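Long-range contact in BZZ1 protein (Saccharomyces cerevisiae, PDB 2A28), which acts in endocytosis and vacuolar trafficking, working with type I myosins to restore actin polarity after salt stress, and appears here as its second SH3 domain: residues M3-Y9 / F48-K54. Sequence-based numbering, arbitrary orientation.
Sequences MEAIYAY and FPTSYCK
P49 sits in the corner between two tyrosine rings. Its CG lies over one face of Y9, 3.8 Å from the ring centroid in a CH-pi contact, and the same atom stands 4.0 Å above the centre of the Y52 ring. The two rings form an offset edge-to-face pair, planes at 89°, with the edge of Y9 turned to the face of Y52. Y9 reaches the proline because its CG is anti to the backbone N (chi1 179°). At the Y52 edge, in the ring plane, the A8 carbonyl comes in, its O 3.2 Å from Y52 CE2. The edge of F48 meets M3 SD in a Met-aromatic contact, SD to F48 CE1 4.2 Å. Bent at chi3 (81°), the M3 chain also lays CE against C53 CB, 3.6 Å away.

Alongside, the backbones of 4-6 and 52-54 pair antiparallel, with a single bridge at A5 and C53. E4 N donates to K54 O at 2.8 Å, while K54 N returns a bond to E4 O. Further along, Y52 O takes two donors, I6 N at 2.8 Å and the more bent Y7 N, which grip the end of the 3-10 turn 50-52. Outside, the E4 and K54 chains run side by side, joined by a long salt bridge (OE1 to NZ 3.8 Å).

The ALYDY-type tyrosines Y7 and Y9, with P49, Y52 and W36, correspond to the SH3 groove for proline-rich peptides, which probably binds them here too; W36 touches P49, and Y9 OH is hydrogen-bonded to E16 and Q12. Beneath, F48 and C53 pack on I25, and T50 OG1 is hydrogen-bonded to D31 and T37. The inter-segment bonds bring the chain ends together, closing the SH3 barrel, while M3 and F48 tie them by backbone bonds to strands 24-27 and 36-41.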
ATOM      1  N   MET A   3      -5.904  -4.883   2.465  1.00  7.97           N
ATOM      2  CA  MET A   3      -6.027  -3.635   3.224  1.00  8.47           C
ATOM      3  C   MET A   3      -6.794  -2.621   2.424  1.00  7.21           C
ATOM      4  O   MET A   3      -6.813  -2.643   1.203  1.00  8.97           O
ATOM      5  CB  MET A   3      -4.653  -3.026   3.561  1.00  8.61           C
ATOM      6  CG  MET A   3      -3.749  -3.964   4.354  1.00 11.24           C
ATOM      7  SD  MET A   3      -2.423  -2.967   5.074  1.00 14.88           S
ATOM      8  CE  MET A   3      -3.383  -2.367   6.493  1.00 48.80           C
ATOM      9  N   GLU A   4      -7.489  -1.732   3.095  1.00  7.45           N
ATOM     10  CA  GLU A   4      -8.255  -0.644   2.458  1.00  6.23           C
ATOM     11  C   GLU A   4      -7.581   0.678   2.806  1.00  6.89           C
ATOM     12  O   GLU A   4      -7.415   0.987   4.000  1.00  6.78           O
ATOM     13  CB  GLU A   4      -9.700  -0.624   2.908  1.00 11.68           C
ATOM     14  CG  GLU A   4     -10.450   0.625   2.515  1.00 14.75           C
ATOM     15  CD  GLU A   4     -11.897   0.682   2.941  1.00 23.05           C
ATOM     16  OE1 GLU A   4     -12.381  -0.234   3.630  1.00 25.41           O
ATOM     17  OE2 GLU A   4     -12.563   1.669   2.561  1.00 31.10           O
ATOM     18  N   ALA A   5      -7.204   1.448   1.835  1.00  6.32           N
ATOM     19  CA  ALA A   5      -6.592   2.751   2.005  1.00  6.16           C
ATOM     20  C   ALA A   5      -7.634   3.697   2.617  1.00  6.09           C
ATOM     21  O   ALA A   5      -8.751   3.780   2.180  1.00  7.22           O
ATOM     22  CB  ALA A   5      -6.052   3.311   0.688  1.00  8.14           C
ATOM     23  N   ILE A   6      -7.187   4.388   3.637  1.00  5.88           N
ATOM     24  CA  ILE A   6      -8.035   5.430   4.246  1.00  7.44           C
ATOM     25  C   ILE A   6      -7.399   6.810   4.120  1.00  7.89           C
ATOM     26  O   ILE A   6      -8.122   7.782   4.481  1.00  8.41           O
ATOM     27  CB  ILE A   6      -8.392   5.078   5.707  1.00  9.40           C
ATOM     28  CG1 ILE A   6      -7.217   4.718   6.586  1.00 13.75           C
ATOM     29  CG2 ILE A   6      -9.418   3.934   5.698  1.00 14.61           C
ATOM     30  CD1 ILE A   6      -7.524   4.692   8.097  1.00 19.84           C
ATOM     31  N   TYR A   7      -6.182   6.948   3.678  1.00  6.84           N
ATOM     32  CA  TYR A   7      -5.484   8.213   3.405  1.00  6.61           C
ATOM     33  C   TYR A   7      -4.717   8.037   2.101  1.00  7.05           C
ATOM     34  O   TYR A   7      -4.310   6.950   1.689  1.00  9.50           O
ATOM     35  CB  TYR A   7      -4.526   8.549   4.556  1.00  8.52           C
ATOM     36  CG  TYR A   7      -5.252   8.811   5.872  1.00  9.61           C
ATOM     37  CD1 TYR A   7      -6.091   9.906   6.088  1.00 11.27           C
ATOM     38  CD2 TYR A   7      -5.066   7.880   6.873  1.00 13.29           C
ATOM     39  CE1 TYR A   7      -6.730  10.074   7.304  1.00 12.57           C
ATOM     40  CE2 TYR A   7      -5.715   8.074   8.080  1.00 14.42           C
ATOM     41  CZ  TYR A   7      -6.538   9.148   8.311  1.00 13.93           C
ATOM     42  OH  TYR A   7      -7.160   9.320   9.527  1.00 21.19           O
ATOM     43  N   ALA A   8      -4.505   9.147   1.398  1.00  7.13           N
ATOM     44  CA  ALA A   8      -3.759   9.182   0.159  1.00  7.36           C
ATOM     45  C   ALA A   8      -2.269   9.170   0.454  1.00  7.37           C
ATOM     46  O   ALA A   8      -1.788   9.809   1.363  1.00  7.67           O
ATOM     47  CB  ALA A   8      -4.029  10.456  -0.630  1.00  7.96           C
ATOM     48  N   TYR A   9      -1.514   8.474  -0.408  1.00  7.31           N
ATOM     49  CA  TYR A   9      -0.068   8.544  -0.410  1.00  7.78           C
ATOM     50  C   TYR A   9       0.399   8.713  -1.840  1.00  7.79           C
ATOM     51  O   TYR A   9      -0.082   7.974  -2.713  1.00  8.17           O
ATOM     52  CB  TYR A   9       0.565   7.288   0.244  1.00  7.27           C
ATOM     53  CG  TYR A   9       2.054   7.376   0.200  1.00  7.38           C
ATOM     54  CD1 TYR A   9       2.734   8.310   1.009  1.00  8.70           C
ATOM     55  CD2 TYR A   9       2.825   6.561  -0.623  1.00  7.11           C
ATOM     56  CE1 TYR A   9       4.089   8.416   0.983  1.00  9.83           C
ATOM     57  CE2 TYR A   9       4.225   6.667  -0.634  1.00  7.72           C
ATOM     58  CZ  TYR A   9       4.821   7.586   0.178  1.00  8.56           C
ATOM     59  OH  TYR A   9       6.186   7.753   0.168  1.00  9.32           O
ATOM     60  N   PHE A  48       3.703   0.686   0.094  1.00  5.56           N
ATOM     61  CA  PHE A  48       2.870   1.812   0.536  1.00  6.94           C
ATOM     62  C   PHE A  48       2.854   1.820   2.060  1.00  5.71           C
ATOM     63  O   PHE A  48       3.115   0.793   2.709  1.00  5.62           O
ATOM     64  CB  PHE A  48       1.411   1.707   0.016  1.00  7.44           C
ATOM     65  CG  PHE A  48       0.751   0.421   0.390  1.00  7.83           C
ATOM     66  CD1 PHE A  48      -0.067   0.339   1.514  1.00  7.06           C
ATOM     67  CD2 PHE A  48       0.913  -0.729  -0.335  1.00  9.34           C
ATOM     68  CE1 PHE A  48      -0.642  -0.826   1.910  1.00  7.06           C
ATOM     69  CE2 PHE A  48       0.348  -1.903   0.020  1.00  8.87           C
ATOM     70  CZ  PHE A  48      -0.478  -1.966   1.132  1.00  7.90           C
ATOM     71  N   PRO A  49       2.523   2.960   2.674  1.00  6.29           N
ATOM     72  CA  PRO A  49       2.552   3.003   4.137  1.00  6.38           C
ATOM     73  C   PRO A  49       1.381   2.272   4.770  1.00  6.13           C
ATOM     74  O   PRO A  49       0.213   2.589   4.548  1.00  6.11           O
ATOM     75  CB  PRO A  49       2.536   4.493   4.477  1.00  8.59           C
ATOM     76  CG  PRO A  49       2.817   5.213   3.196  1.00 13.78           C
ATOM     77  CD  PRO A  49       2.344   4.293   2.101  1.00  8.13           C
ATOM     78  N   THR A  50       1.682   1.311   5.632  1.00  5.89           N
ATOM     79  CA  THR A  50       0.682   0.499   6.284  1.00  6.56           C
ATOM     80  C   THR A  50      -0.348   1.317   7.033  1.00  6.83           C
ATOM     81  O   THR A  50      -1.542   1.030   7.035  1.00  6.15           O
ATOM     82  CB  THR A  50       1.390  -0.451   7.281  1.00  6.92           C
ATOM     83  OG1 THR A  50       2.449  -1.061   6.552  1.00  7.00           O
ATOM     84  CG2 THR A  50       0.493  -1.488   7.890  1.00  9.81           C
ATOM     85  N   SER A  51       0.116   2.340   7.736  1.00  6.40           N
ATOM     86  CA  SER A  51      -0.668   3.172   8.607  1.00  7.61           C
ATOM     87  C   SER A  51      -1.625   4.101   7.858  1.00  7.22           C
ATOM     88  O   SER A  51      -2.473   4.731   8.460  1.00  9.02           O
ATOM     89  CB  SER A  51       0.261   4.009   9.499  1.00  7.43           C
ATOM     90  OG  SER A  51       1.010   4.985   8.715  1.00  9.30           O
ATOM     91  N   TYR A  52      -1.515   4.136   6.534  1.00  6.12           N
ATOM     92  CA  TYR A  52      -2.511   4.811   5.695  1.00  6.52           C
ATOM     93  C   TYR A  52      -3.678   3.911   5.327  1.00  6.76           C
ATOM     94  O   TYR A  52      -4.548   4.384   4.568  1.00  6.36           O
ATOM     95  CB  TYR A  52      -1.835   5.376   4.453  1.00  6.60           C
ATOM     96  CG  TYR A  52      -0.923   6.555   4.610  1.00  5.88           C
ATOM     97  CD1 TYR A  52      -0.008   6.648   5.665  1.00  9.42           C
ATOM     98  CD2 TYR A  52      -0.900   7.561   3.681  1.00  7.19           C
ATOM     99  CE1 TYR A  52       0.847   7.759   5.776  1.00 10.43           C
ATOM    100  CE2 TYR A  52      -0.079   8.638   3.766  1.00  7.51           C
ATOM    101  CZ  TYR A  52       0.807   8.736   4.840  1.00  9.50           C
ATOM    102  OH  TYR A  52       1.672   9.802   4.939  1.00 10.86           O
ATOM    103  N   CYS A  53      -3.736   2.722   5.825  1.00  5.93           N
ATOM    104  CA  CYS A  53      -4.731   1.754   5.530  1.00  6.86           C
ATOM    105  C   CYS A  53      -5.311   1.120   6.782  1.00  9.41           C
ATOM    106  O   CYS A  53      -4.712   1.269   7.849  1.00 10.10           O
ATOM    107  CB  CYS A  53      -4.185   0.608   4.663  1.00  9.24           C
ATOM    108  SG  CYS A  53      -3.400   1.160   3.150  1.00 11.23           S
ATOM    109  N   LYS A  54      -6.335   0.335   6.558  1.00 10.09           N
ATOM    110  CA  LYS A  54      -6.954  -0.512   7.565  1.00 11.00           C
ATOM    111  C   LYS A  54      -7.187  -1.909   7.045  1.00  9.98           C
ATOM    112  O   LYS A  54      -7.223  -2.212   5.844  1.00 14.44           O
ATOM    113  CB  LYS A  54      -8.187   0.237   8.045  1.00 14.11           C
ATOM    114  CG  LYS A  54      -9.381   0.208   7.135  1.00 16.64           C
ATOM    115  CD  LYS A  54     -10.690   0.715   7.638  1.00 18.64           C
ATOM    116  CE  LYS A  54     -11.834   0.659   6.641  1.00 23.65           C
ATOM    117  NZ  LYS A  54     -13.044   1.431   6.995  1.00 31.30           N
ATOM    118  OXT LYS A  54      -7.178  -2.800   7.945  1.00 14.98           O
TER